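Local coordinates for cell shape-determining protein MreC (Listeria monocytogenes, PDB 2J5U) that probably takes part in forming and maintaining bacterial cell shape and assembles into 24-subunit oligomers built from 12 dimers, at residues K157-M168 against G203-P212; F170-T178 against I189-V197. All blocks are in the same frame, centred on the assembly; numbering follows the deposited sequence.

Contact 1: residues K157-M168 against G203-P212; sequences KLLELKQLPYDM and GLSQTAFIKP
Gln206 reaches across from its own strand to the carbonyls of Pro165 and Met168. Its first carbons touch little: CB lies 4.1 Å from Leu164 O, and CG, set anti to the carbonyl carbon (chi1 -75°), passes Pro165 O and Tyr166 CA at similar range. From there the chain runs straight to the amide. Gln206 NE2 donates to a lone pair of Pro165 O at 3.0 Å, an oxygen that lies 26° out of the Gln206 amide plane. Met168 O lies in that plane, 2.5 Å from Gln206 NE2, suspiciously short, so the exact length is doubtful. Together the two bonds would fix the rotation of this buried amide. Behind it, strands 158-165 and 205-212 pair antiparallel as neighbours in one of the two six-stranded barrels of MreC; this barrel has strand order 1-2-3-6-5-4, as in chymotrypsin-like proteins. Leu159 with Ile210, Leu161 with Ala208 and Leu164 with Gln206 are hydrogen-bonded pairs; between the last two, strand 158-165 spends one residue more than its partner. On their shared, buried face, Ile210 CD1 comes across to Leu161 CD1 at 3.5 Å. At the end of the pairing Leu159 CD2 meets Pro212 CB at 3.9 Å. The other face carries Glu160 alongside Phe209, both pointing the same way, with Glu160 CG 3.6 Å from Phe209 CE2 and carboxylate and ring 30° apart.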
ATOM      1  N   LYS A 157      66.819  24.363  47.705  1.00 73.61           N
ATOM      2  CA  LYS A 157      66.043  23.183  48.086  1.00 72.22           C
ATOM      3  C   LYS A 157      64.986  22.877  47.006  1.00 69.34           C
ATOM      4  O   LYS A 157      63.911  22.357  47.303  1.00 68.88           O
ATOM      5  CB  LYS A 157      65.341  23.419  49.434  1.00 74.24           C
ATOM      6  CG  LYS A 157      65.959  22.713  50.635  1.00 77.78           C
ATOM      7  CD  LYS A 157      67.252  23.353  51.101  1.00 81.32           C
ATOM      8  CE  LYS A 157      67.902  22.541  52.233  1.00 84.00           C
ATOM      9  NZ  LYS A 157      67.005  22.346  53.422  1.00 85.59           N
ATOM     10  N   LEU A 158      65.303  23.199  45.752  1.00 65.57           N
ATOM     11  CA  LEU A 158      64.372  22.986  44.651  1.00 63.21           C
ATOM     12  C   LEU A 158      64.809  22.024  43.542  1.00 62.27           C
ATOM     13  O   LEU A 158      65.978  21.973  43.147  1.00 60.81           O
ATOM     14  CB  LEU A 158      64.012  24.330  44.016  1.00 61.79           C
ATOM     15  CG  LEU A 158      63.314  25.325  44.942  1.00 62.01           C
ATOM     16  CD1 LEU A 158      62.984  26.588  44.174  1.00 60.04           C
ATOM     17  CD2 LEU A 158      62.052  24.703  45.517  1.00 60.56           C
ATOM     18  N   LEU A 159      63.828  21.276  43.041  1.00 60.97           N
ATOM     19  CA  LEU A 159      64.002  20.315  41.961  1.00 59.11           C
ATOM     20  C   LEU A 159      63.772  21.052  40.642  1.00 60.52           C
ATOM     21  O   LEU A 159      62.918  21.943  40.573  1.00 59.97           O
ATOM     22  CB  LEU A 159      62.966  19.203  42.096  1.00 56.73           C
ATOM     23  CG  LEU A 159      63.319  17.804  42.608  1.00 56.59           C
ATOM     24  CD1 LEU A 159      64.727  17.753  43.158  1.00 53.86           C
ATOM     25  CD2 LEU A 159      62.288  17.405  43.661  1.00 55.26           C
ATOM     26  N   GLU A 160      64.532  20.692  39.607  1.00 61.72           N
ATOM     27  CA  GLU A 160      64.393  21.310  38.287  1.00 64.64           C
ATOM     28  C   GLU A 160      63.505  20.496  37.343  1.00 64.15           C
ATOM     29  O   GLU A 160      63.816  19.352  37.023  1.00 65.73           O
ATOM     30  CB  GLU A 160      65.754  21.476  37.610  1.00 68.02           C
ATOM     31  CG  GLU A 160      66.457  22.787  37.885  1.00 75.63           C
ATOM     32  CD  GLU A 160      67.519  23.101  36.833  1.00 80.85           C
ATOM     33  OE1 GLU A 160      67.140  23.327  35.659  1.00 83.49           O
ATOM     34  OE2 GLU A 160      68.726  23.116  37.174  1.00 82.94           O
ATOM     35  N   LEU A 161      62.408  21.089  36.890  1.00 63.45           N
ATOM     36  CA  LEU A 161      61.507  20.421  35.957  1.00 62.88           C
ATOM     37  C   LEU A 161      61.852  21.015  34.607  1.00 63.25           C
ATOM     38  O   LEU A 161      61.513  22.159  34.336  1.00 63.78           O
ATOM     39  CB  LEU A 161      60.058  20.745  36.285  1.00 62.07           C
ATOM     40  CG  LEU A 161      59.053  19.637  35.991  1.00 60.88           C
ATOM     41  CD1 LEU A 161      57.669  20.245  35.986  1.00 59.37           C
ATOM     42  CD2 LEU A 161      59.356  18.970  34.663  1.00 59.69           C
ATOM     43  N   LYS A 162      62.530  20.245  33.767  1.00 63.89           N
ATOM     44  CA  LYS A 162      62.951  20.743  32.461  1.00 64.87           C
ATOM     45  C   LYS A 162      62.103  20.271  31.286  1.00 65.66           C
ATOM     46  O   LYS A 162      61.463  19.217  31.332  1.00 66.36           O
ATOM     47  CB  LYS A 162      64.401  20.336  32.182  1.00 64.60           C
ATOM     48  CG  LYS A 162      65.404  20.688  33.264  1.00 64.92           C
ATOM     49  CD  LYS A 162      66.777  20.142  32.904  1.00 64.31           C
ATOM     50  CE  LYS A 162      67.817  20.482  33.960  1.00 66.62           C
ATOM     51  NZ  LYS A 162      69.153  19.932  33.599  1.00 68.01           N
ATOM     52  N   GLN A 163      62.116  21.072  30.227  1.00 66.12           N
ATOM     53  CA  GLN A 163      61.409  20.765  28.992  1.00 66.39           C
ATOM     54  C   GLN A 163      59.902  20.821  28.935  1.00 66.15           C
ATOM     55  O   GLN A 163      59.282  19.982  28.289  1.00 65.13           O
ATOM     56  CB  GLN A 163      61.856  19.410  28.485  1.00 68.41           C
ATOM     57  CG  GLN A 163      63.221  19.466  27.906  1.00 71.84           C
ATOM     58  CD  GLN A 163      63.684  18.129  27.417  1.00 74.46           C
ATOM     59  OE1 GLN A 163      64.027  17.246  28.208  1.00 72.76           O
ATOM     60  NE2 GLN A 163      63.694  17.960  26.099  1.00 76.36           N
ATOM     61  N   LEU A 164      59.310  21.802  29.598  1.00 67.03           N
ATOM     62  CA  LEU A 164      57.873  21.959  29.561  1.00 67.86           C
ATOM     63  C   LEU A 164      57.600  22.795  28.328  1.00 68.98           C
ATOM     64  O   LEU A 164      58.433  23.606  27.932  1.00 68.40           O
ATOM     65  CB  LEU A 164      57.378  22.678  30.811  1.00 69.03           C
ATOM     66  CG  LEU A 164      57.446  21.847  32.091  1.00 69.40           C
ATOM     67  CD1 LEU A 164      58.890  21.562  32.394  1.00 73.46           C
ATOM     68  CD2 LEU A 164      56.806  22.585  33.259  1.00 69.45           C
ATOM     69  N   PRO A 165      56.441  22.594  27.687  1.00 70.65           N
ATOM     70  CA  PRO A 165      56.086  23.354  26.482  1.00 71.60           C
ATOM     71  C   PRO A 165      56.224  24.855  26.714  1.00 73.82           C
ATOM     72  O   PRO A 165      55.767  25.373  27.729  1.00 73.16           O
ATOM     73  CB  PRO A 165      54.647  22.921  26.209  1.00 72.19           C
ATOM     74  CG  PRO A 165      54.134  22.495  27.575  1.00 71.68           C
ATOM     75  CD  PRO A 165      55.317  21.757  28.138  1.00 71.03           C
ATOM     76  N   TYR A 166      56.848  25.547  25.765  1.00 77.80           N
ATOM     77  CA  TYR A 166      57.088  26.986  25.883  1.00 81.17           C
ATOM     78  C   TYR A 166      55.866  27.890  25.786  1.00 81.63           C
ATOM     79  O   TYR A 166      55.908  29.034  26.230  1.00 82.45           O
ATOM     80  CB  TYR A 166      58.094  27.430  24.828  1.00 85.60           C
ATOM     81  CG  TYR A 166      57.485  27.591  23.457  1.00 91.74           C
ATOM     82  CD1 TYR A 166      56.889  28.798  23.071  1.00 93.86           C
ATOM     83  CD2 TYR A 166      57.477  26.528  22.548  1.00 93.93           C
ATOM     84  CE1 TYR A 166      56.298  28.942  21.806  1.00 94.83           C
ATOM     85  CE2 TYR A 166      56.890  26.662  21.284  1.00 95.65           C
ATOM     86  CZ  TYR A 166      56.305  27.869  20.922  1.00 95.41           C
ATOM     87  OH  TYR A 166      55.740  27.999  19.676  1.00 96.83           O
ATOM     88  N   ASP A 167      54.783  27.395  25.205  1.00 81.37           N
ATOM     89  CA  ASP A 167      53.591  28.220  25.054  1.00 82.93           C
ATOM     90  C   ASP A 167      52.521  28.006  26.116  1.00 82.42           C
ATOM     91  O   ASP A 167      51.521  28.724  26.154  1.00 83.27           O
ATOM     92  CB  ASP A 167      52.992  27.979  23.684  1.00 85.19           C
ATOM     93  CG  ASP A 167      52.834  26.516  23.390  1.00 89.19           C
ATOM     94  OD1 ASP A 167      52.001  25.861  24.057  1.00 88.85           O
ATOM     95  OD2 ASP A 167      53.559  26.016  22.502  1.00 92.58           O
ATOM     96  N   MET A 168      52.726  27.017  26.974  1.00 80.66           N
ATOM     97  CA  MET A 168      51.781  26.724  28.041  1.00 79.16           C
ATOM     98  C   MET A 168      52.173  27.628  29.216  1.00 79.28           C
ATOM     99  O   MET A 168      53.344  27.973  29.362  1.00 79.32           O
ATOM    100  CB  MET A 168      51.912  25.249  28.413  1.00 77.01           C
ATOM    101  CG  MET A 168      50.631  24.573  28.825  1.00 74.72           C
ATOM    102  SD  MET A 168      50.774  22.779  28.647  1.00 68.96           S
ATOM    103  CE  MET A 168      50.538  22.627  26.927  1.00 72.72           C
ATOM    104  N   GLY A 203      64.808  29.625  24.324  1.00 99.98           N
ATOM    105  CA  GLY A 203      63.464  30.128  24.090  1.00 97.14           C
ATOM    106  C   GLY A 203      62.589  29.024  23.508  1.00 96.09           C
ATOM    107  O   GLY A 203      61.514  29.278  22.965  1.00 95.78           O
ATOM    108  N   LEU A 204      63.057  27.784  23.644  1.00 94.53           N
ATOM    109  CA  LEU A 204      62.366  26.604  23.124  1.00 91.92           C
ATOM    110  C   LEU A 204      61.446  25.917  24.131  1.00 89.06           C
ATOM    111  O   LEU A 204      60.490  25.249  23.744  1.00 88.87           O
ATOM    112  CB  LEU A 204      63.399  25.580  22.639  1.00 94.32           C
ATOM    113  CG  LEU A 204      64.441  26.042  21.616  1.00 95.87           C
ATOM    114  CD1 LEU A 204      65.520  24.968  21.454  1.00 95.89           C
ATOM    115  CD2 LEU A 204      63.753  26.343  20.289  1.00 95.40           C
ATOM    116  N   SER A 205      61.741  26.067  25.416  1.00 85.62           N
ATOM    117  CA  SER A 205      60.944  25.429  26.457  1.00 81.91           C
ATOM    118  C   SER A 205      60.961  26.231  27.745  1.00 79.74           C
ATOM    119  O   SER A 205      61.562  27.296  27.811  1.00 80.74           O
ATOM    120  CB  SER A 205      61.495  24.034  26.735  1.00 81.23           C
ATOM    121  OG  SER A 205      62.886  24.096  27.001  1.00 80.30           O
ATOM    122  N   GLN A 206      60.294  25.714  28.769  1.00 76.62           N
ATOM    123  CA  GLN A 206      60.270  26.373  30.064  1.00 73.89           C
ATOM    124  C   GLN A 206      60.858  25.440  31.108  1.00 72.72           C
ATOM    125  O   GLN A 206      61.031  24.250  30.866  1.00 72.78           O
ATOM    126  CB  GLN A 206      58.845  26.740  30.474  1.00 72.36           C
ATOM    127  CG  GLN A 206      58.260  27.919  29.742  1.00 71.73           C
ATOM    128  CD  GLN A 206      56.853  28.226  30.206  1.00 71.75           C
ATOM    129  OE1 GLN A 206      56.646  28.811  31.265  1.00 71.16           O
ATOM    130  NE2 GLN A 206      55.873  27.809  29.420  1.00 72.69           N
ATOM    131  N   THR A 207      61.174  25.989  32.271  1.00 70.99           N
ATOM    132  CA  THR A 207      61.730  25.198  33.345  1.00 68.87           C
ATOM    133  C   THR A 207      61.053  25.649  34.613  1.00 68.28           C
ATOM    134  O   THR A 207      60.985  26.840  34.890  1.00 69.55           O
ATOM    135  CB  THR A 207      63.241  25.426  33.485  1.00 69.19           C
ATOM    136  OG1 THR A 207      63.882  25.142  32.237  1.00 69.40           O
ATOM    137  CG2 THR A 207      63.820  24.520  34.566  1.00 69.50           C
ATOM    138  N   ALA A 208      60.526  24.702  35.372  1.00 66.74           N
ATOM    139  CA  ALA A 208      59.882  25.039  36.623  1.00 65.39           C
ATOM    140  C   ALA A 208      60.773  24.529  37.746  1.00 65.42           C
ATOM    141  O   ALA A 208      61.494  23.542  37.587  1.00 64.75           O
ATOM    142  CB  ALA A 208      58.511  24.394  36.707  1.00 64.56           C
ATOM    143  N   PHE A 209      60.750  25.224  38.872  1.00 65.06           N
ATOM    144  CA  PHE A 209      61.532  24.804  40.016  1.00 64.06           C
ATOM    145  C   PHE A 209      60.500  24.308  40.997  1.00 64.74           C
ATOM    146  O   PHE A 209      59.485  24.963  41.245  1.00 64.97           O
ATOM    147  CB  PHE A 209      62.367  25.965  40.532  1.00 62.38           C
ATOM    148  CG  PHE A 209      63.402  26.403  39.553  1.00 61.18           C
ATOM    149  CD1 PHE A 209      63.065  27.238  38.495  1.00 62.52           C
ATOM    150  CD2 PHE A 209      64.693  25.891  39.614  1.00 62.12           C
ATOM    151  CE1 PHE A 209      64.003  27.554  37.506  1.00 62.42           C
ATOM    152  CE2 PHE A 209      65.641  26.198  38.633  1.00 61.54           C
ATOM    153  CZ  PHE A 209      65.296  27.028  37.578  1.00 61.01           C
ATOM    154  N   ILE A 210      60.757  23.127  41.537  1.00 65.12           N
ATOM    155  CA  ILE A 210      59.794  22.495  42.401  1.00 64.66           C
ATOM    156  C   ILE A 210      60.212  22.196  43.821  1.00 64.58           C
ATOM    157  O   ILE A 210      61.345  21.803  44.089  1.00 63.99           O
ATOM    158  CB  ILE A 210      59.309  21.216  41.697  1.00 65.47           C
ATOM    159  CG1 ILE A 210      58.646  21.632  40.377  1.00 67.09           C
ATOM    160  CG2 ILE A 210      58.360  20.419  42.590  1.00 64.54           C
ATOM    161  CD1 ILE A 210      58.371  20.498  39.428  1.00 71.17           C
ATOM    162  N   LYS A 211      59.264  22.395  44.731  1.00 65.02           N
ATOM    163  CA  LYS A 211      59.474  22.140  46.144  1.00 65.50           C
ATOM    164  C   LYS A 211      59.019  20.718  46.441  1.00 63.37           C
ATOM    165  O   LYS A 211      57.822  20.437  46.461  1.00 65.30           O
ATOM    166  CB  LYS A 211      58.650  23.118  46.974  1.00 69.05           C
ATOM    167  CG  LYS A 211      58.707  22.854  48.462  1.00 73.86           C
ATOM    168  CD  LYS A 211      57.688  23.705  49.193  1.00 78.46           C
ATOM    169  CE  LYS A 211      57.668  23.371  50.681  1.00 81.95           C
ATOM    170  NZ  LYS A 211      56.597  24.123  51.405  1.00 85.01           N
ATOM    171  N   PRO A 212      59.966  19.798  46.672  1.00 60.04           N
ATOM    172  CA  PRO A 212      59.553  18.428  46.958  1.00 59.22           C
ATOM    173  C   PRO A 212      58.579  18.391  48.108  1.00 60.17           C
ATOM    174  O   PRO A 212      58.734  19.127  49.081  1.00 59.90           O
ATOM    175  CB  PRO A 212      60.870  17.724  47.271  1.00 56.94           C
ATOM    176  CG  PRO A 212      61.736  18.811  47.764  1.00 56.69           C
ATOM    177  CD  PRO A 212      61.418  19.948  46.841  1.00 59.20           C
TER

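Contact 2: residues F170-T178 against I189-V197; sequences FKKGQKVVT and IFIGTIEKV
A beta hairpin interrupted by a classic beta bulge brings Val176 opposite two residues at once, Ile191 and Gly192. Val176 O accepts a hydrogen bond from Ile191 N at 2.9 Å. A weak second one reaches Val176 O from Gly192 N at 3.5 Å, while Val176 N donates to Gly192 O. The bulge moves the register by one residue, which pairs Val177 with Phe190. With CG anti to the backbone N (chi1 -178°), the Phe190 ring folds back so that Gly192 N lies over the ring centre, 3.7 Å above the plane; Lys175 CB comes to the ring edge, in plane, 3.9 Å from Phe190 CE1. Lys175 itself extends to a salt bridge with Glu42 of the second subunit. Within the six-stranded barrel, strand 175-178 lies between strand 190-199 and strand 135-139, so the hairpin helps close the cylinder. At one end of the pairing, Thr178 OG1 receives the N-H of Ile189 at 2.8 Å and is also hydrogen-bonded to Pro186 O, while Thr178 N donates to Ile189 O. At the other, a type II turn from Lys171 to Gln174, with Gly173 in its third position, lets Gly173 N reach Ile194 O. Ile194 CD1 touches both Phe170 CB and Gln174 CB, 3.9 Å from each, and its chain crosses Val176 at about a right angle. More exposed, Lys172 runs alongside Glu195, whose bend at chi2 (67°) swings the carboxylate back to a salt bridge, Lys172 NZ to Glu195 OE2 3.2 Å.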
ATOM      1  N   PHE A 170      52.379  28.330  33.388  1.00 78.54           N
ATOM      2  CA  PHE A 170      52.305  27.696  34.696  1.00 77.16           C
ATOM      3  C   PHE A 170      52.201  28.668  35.850  1.00 77.57           C
ATOM      4  O   PHE A 170      52.730  29.774  35.801  1.00 77.68           O
ATOM      5  CB  PHE A 170      53.503  26.775  34.885  1.00 75.01           C
ATOM      6  CG  PHE A 170      53.675  25.800  33.765  1.00 71.79           C
ATOM      7  CD1 PHE A 170      54.384  26.153  32.625  1.00 70.77           C
ATOM      8  CD2 PHE A 170      53.074  24.551  33.821  1.00 70.53           C
ATOM      9  CE1 PHE A 170      54.490  25.275  31.557  1.00 70.20           C
ATOM     10  CE2 PHE A 170      53.174  23.670  32.759  1.00 69.37           C
ATOM     11  CZ  PHE A 170      53.882  24.030  31.626  1.00 69.42           C
ATOM     12  N   LYS A 171      51.517  28.229  36.898  1.00 78.34           N
ATOM     13  CA  LYS A 171      51.291  29.050  38.071  1.00 79.19           C
ATOM     14  C   LYS A 171      51.853  28.374  39.311  1.00 78.31           C
ATOM     15  O   LYS A 171      51.805  27.152  39.444  1.00 78.50           O
ATOM     16  CB  LYS A 171      49.787  29.282  38.232  1.00 81.57           C
ATOM     17  CG  LYS A 171      49.418  30.617  38.845  1.00 87.63           C
ATOM     18  CD  LYS A 171      47.953  30.967  38.586  1.00 90.37           C
ATOM     19  CE  LYS A 171      47.644  32.392  39.042  1.00 92.40           C
ATOM     20  NZ  LYS A 171      46.253  32.793  38.685  1.00 94.81           N
ATOM     21  N   LYS A 172      52.397  29.176  40.216  1.00 77.15           N
ATOM     22  CA  LYS A 172      52.957  28.652  41.451  1.00 76.45           C
ATOM     23  C   LYS A 172      51.890  27.904  42.245  1.00 75.02           C
ATOM     24  O   LYS A 172      50.847  28.470  42.563  1.00 75.66           O
ATOM     25  CB  LYS A 172      53.514  29.797  42.299  1.00 78.18           C
ATOM     26  CG  LYS A 172      53.798  29.406  43.737  1.00 80.32           C
ATOM     27  CD  LYS A 172      54.312  30.578  44.546  1.00 81.29           C
ATOM     28  CE  LYS A 172      54.557  30.161  45.981  1.00 81.66           C
ATOM     29  NZ  LYS A 172      55.017  31.307  46.798  1.00 83.05           N
ATOM     30  N   GLY A 173      52.146  26.635  42.560  1.00 72.60           N
ATOM     31  CA  GLY A 173      51.184  25.859  43.325  1.00 69.38           C
ATOM     32  C   GLY A 173      50.652  24.629  42.612  1.00 68.07           C
ATOM     33  O   GLY A 173      49.992  23.770  43.222  1.00 66.37           O
ATOM     34  N   GLN A 174      50.919  24.542  41.313  1.00 67.17           N
ATOM     35  CA  GLN A 174      50.462  23.391  40.546  1.00 66.59           C
ATOM     36  C   GLN A 174      51.216  22.162  41.032  1.00 65.10           C
ATOM     37  O   GLN A 174      52.413  22.228  41.346  1.00 64.08           O
ATOM     38  CB  GLN A 174      50.710  23.590  39.049  1.00 67.32           C
ATOM     39  CG  GLN A 174      50.014  24.798  38.451  1.00 69.53           C
ATOM     40  CD  GLN A 174      50.077  24.809  36.937  1.00 71.12           C
ATOM     41  OE1 GLN A 174      49.426  23.998  36.275  1.00 72.60           O
ATOM     42  NE2 GLN A 174      50.870  25.722  36.381  1.00 71.19           N
ATOM     43  N   LYS A 175      50.510  21.042  41.100  1.00 63.61           N
ATOM     44  CA  LYS A 175      51.117  19.809  41.556  1.00 61.31           C
ATOM     45  C   LYS A 175      51.833  19.082  40.434  1.00 59.65           C
ATOM     46  O   LYS A 175      51.420  19.130  39.273  1.00 59.38           O
ATOM     47  CB  LYS A 175      50.051  18.930  42.190  1.00 61.59           C
ATOM     48  CG  LYS A 175      49.249  19.740  43.171  1.00 65.63           C
ATOM     49  CD  LYS A 175      48.625  18.925  44.266  1.00 68.59           C
ATOM     50  CE  LYS A 175      47.821  19.851  45.160  1.00 70.58           C
ATOM     51  NZ  LYS A 175      47.253  19.129  46.316  1.00 74.65           N
ATOM     52  N   VAL A 176      52.937  18.439  40.796  1.00 57.10           N
ATOM     53  CA  VAL A 176      53.744  17.681  39.854  1.00 54.59           C
ATOM     54  C   VAL A 176      53.728  16.227  40.302  1.00 52.95           C
ATOM     55  O   VAL A 176      53.929  15.922  41.475  1.00 51.92           O
ATOM     56  CB  VAL A 176      55.199  18.213  39.817  1.00 54.32           C
ATOM     57  CG1 VAL A 176      56.053  17.343  38.916  1.00 54.27           C
ATOM     58  CG2 VAL A 176      55.207  19.640  39.312  1.00 52.89           C
ATOM     59  N   VAL A 177      53.467  15.328  39.362  1.00 53.08           N
ATOM     60  CA  VAL A 177      53.412  13.906  39.680  1.00 52.31           C
ATOM     61  C   VAL A 177      54.192  13.097  38.660  1.00 50.87           C
ATOM     62  O   VAL A 177      54.620  13.622  37.643  1.00 51.67           O
ATOM     63  CB  VAL A 177      51.946  13.397  39.710  1.00 53.66           C
ATOM     64  CG1 VAL A 177      51.155  14.170  40.733  1.00 52.66           C
ATOM     65  CG2 VAL A 177      51.311  13.544  38.342  1.00 53.34           C
ATOM     66  N   THR A 178      54.383  11.816  38.944  1.00 50.03           N
ATOM     67  CA  THR A 178      55.105  10.951  38.033  1.00 50.44           C
ATOM     68  C   THR A 178      54.210  10.627  36.848  1.00 50.85           C
ATOM     69  O   THR A 178      53.017  10.386  37.007  1.00 52.24           O
ATOM     70  CB  THR A 178      55.525   9.652  38.720  1.00 50.45           C
ATOM     71  OG1 THR A 178      54.397   9.074  39.377  1.00 51.73           O
ATOM     72  CG2 THR A 178      56.608   9.923  39.739  1.00 48.70           C
ATOM     73  N   ILE A 189      52.413   9.390  41.349  1.00 57.30           N
ATOM     74  CA  ILE A 189      53.036   9.594  42.642  1.00 57.09           C
ATOM     75  C   ILE A 189      53.341  11.076  42.769  1.00 56.24           C
ATOM     76  O   ILE A 189      53.914  11.670  41.862  1.00 56.81           O
ATOM     77  CB  ILE A 189      54.339   8.789  42.789  1.00 59.60           C
ATOM     78  CG1 ILE A 189      54.034   7.300  42.972  1.00 59.87           C
ATOM     79  CG2 ILE A 189      55.079   9.238  44.046  1.00 60.17           C
ATOM     80  CD1 ILE A 189      53.031   6.745  42.021  1.00 64.34           C
ATOM     81  N   PHE A 190      52.948  11.675  43.888  1.00 55.37           N
ATOM     82  CA  PHE A 190      53.191  13.104  44.111  1.00 55.92           C
ATOM     83  C   PHE A 190      54.686  13.398  44.270  1.00 55.65           C
ATOM     84  O   PHE A 190      55.391  12.718  45.021  1.00 54.15           O
ATOM     85  CB  PHE A 190      52.440  13.597  45.362  1.00 55.14           C
ATOM     86  CG  PHE A 190      52.600  15.077  45.623  1.00 55.69           C
ATOM     87  CD1 PHE A 190      52.105  16.020  44.721  1.00 55.79           C
ATOM     88  CD2 PHE A 190      53.272  15.531  46.755  1.00 54.30           C
ATOM     89  CE1 PHE A 190      52.280  17.403  44.942  1.00 53.92           C
ATOM     90  CE2 PHE A 190      53.454  16.901  46.984  1.00 52.66           C
ATOM     91  CZ  PHE A 190      52.954  17.840  46.073  1.00 52.70           C
ATOM     92  N   ILE A 191      55.163  14.416  43.563  1.00 55.30           N
ATOM     93  CA  ILE A 191      56.569  14.787  43.632  1.00 57.35           C
ATOM     94  C   ILE A 191      56.740  16.091  44.399  1.00 59.83           C
ATOM     95  O   ILE A 191      57.531  16.167  45.338  1.00 61.51           O
ATOM     96  CB  ILE A 191      57.181  14.983  42.230  1.00 56.05           C
ATOM     97  CG1 ILE A 191      57.183  13.661  41.451  1.00 54.80           C
ATOM     98  CG2 ILE A 191      58.569  15.528  42.363  1.00 53.31           C
ATOM     99  CD1 ILE A 191      57.713  13.794  40.041  1.00 52.87           C
ATOM    100  N   GLY A 192      55.999  17.120  43.997  1.00 60.62           N
ATOM    101  CA  GLY A 192      56.114  18.402  44.664  1.00 60.59           C
ATOM    102  C   GLY A 192      55.249  19.497  44.075  1.00 61.49           C
ATOM    103  O   GLY A 192      54.284  19.227  43.365  1.00 62.19           O
ATOM    104  N   THR A 193      55.619  20.744  44.345  1.00 62.62           N
ATOM    105  CA  THR A 193      54.856  21.895  43.886  1.00 62.90           C
ATOM    106  C   THR A 193      55.660  22.890  43.074  1.00 63.80           C
ATOM    107  O   THR A 193      56.807  23.175  43.410  1.00 65.20           O
ATOM    108  CB  THR A 193      54.280  22.629  45.093  1.00 63.23           C
ATOM    109  OG1 THR A 193      53.272  21.813  45.699  1.00 64.66           O
ATOM    110  CG2 THR A 193      53.696  23.966  44.688  1.00 64.69           C
ATOM    111  N   ILE A 194      55.072  23.425  42.005  1.00 65.01           N
ATOM    112  CA  ILE A 194      55.798  24.422  41.224  1.00 66.24           C
ATOM    113  C   ILE A 194      55.959  25.592  42.167  1.00 68.68           C
ATOM    114  O   ILE A 194      55.023  25.983  42.864  1.00 69.49           O
ATOM    115  CB  ILE A 194      55.036  24.904  39.981  1.00 64.82           C
ATOM    116  CG1 ILE A 194      54.962  23.787  38.944  1.00 65.12           C
ATOM    117  CG2 ILE A 194      55.745  26.106  39.384  1.00 62.14           C
ATOM    118  CD1 ILE A 194      54.297  24.199  37.651  1.00 64.73           C
ATOM    119  N   GLU A 195      57.151  26.154  42.194  1.00 71.31           N
ATOM    120  CA  GLU A 195      57.417  27.253  43.089  1.00 73.47           C
ATOM    121  C   GLU A 195      57.846  28.454  42.284  1.00 74.31           C
ATOM    122  O   GLU A 195      57.459  29.578  42.578  1.00 75.58           O
ATOM    123  CB  GLU A 195      58.531  26.841  44.044  1.00 75.86           C
ATOM    124  CG  GLU A 195      58.880  27.850  45.103  1.00 80.86           C
ATOM    125  CD  GLU A 195      57.755  28.050  46.084  1.00 84.47           C
ATOM    126  OE1 GLU A 195      57.155  27.036  46.517  1.00 86.70           O
ATOM    127  OE2 GLU A 195      57.477  29.219  46.426  1.00 86.38           O
ATOM    128  N   LYS A 196      58.634  28.197  41.250  1.00 74.96           N
ATOM    129  CA  LYS A 196      59.177  29.246  40.400  1.00 75.34           C
ATOM    130  C   LYS A 196      59.132  28.748  38.953  1.00 75.76           C
ATOM    131  O   LYS A 196      59.215  27.546  38.705  1.00 75.68           O
ATOM    132  CB  LYS A 196      60.628  29.502  40.836  1.00 76.47           C
ATOM    133  CG  LYS A 196      61.198  30.878  40.562  1.00 78.07           C
ATOM    134  CD  LYS A 196      62.651  31.015  41.072  1.00 79.72           C
ATOM    135  CE  LYS A 196      63.663  30.262  40.198  1.00 82.12           C
ATOM    136  NZ  LYS A 196      65.093  30.389  40.651  1.00 83.27           N
ATOM    137  N   VAL A 197      58.994  29.666  38.002  1.00 76.14           N
ATOM    138  CA  VAL A 197      58.960  29.297  36.586  1.00 76.62           C
ATOM    139  C   VAL A 197      59.799  30.263  35.759  1.00 77.70           C
ATOM    140  O   VAL A 197      59.847  31.454  36.050  1.00 78.86           O
ATOM    141  CB  VAL A 197      57.529  29.330  36.009  1.00 75.36           C
ATOM    142  CG1 VAL A 197      57.570  28.982  34.535  1.00 73.21           C
ATOM    143  CG2 VAL A 197      56.630  28.364  36.756  1.00 75.11           C
TER

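Contact 2 is nested, in sequence, inside the loop that contact 1 closes, and the two centres lie about 9 Å apart within one barrel. Strands 190-199 and 205-212 are neighbours in its sheet, so the contacts share a seam: Phe209 O and Glu195 N, and Phe209 N and Lys196 O, are each 2.8 Å apart and probably hydrogen-bonded. Glu195 and Lys196 form a second classic bulge there, and Lys196 also makes a cation-pi contact with the Phe209 ring. Inside the barrel Ile210 CD1 packs on Val176 CG2, while Phe170 touches Gln206. Both contacts also meet the second subunit, contact 1 through Pro165 and contact 2 through Lys175, Val177 and Phe190.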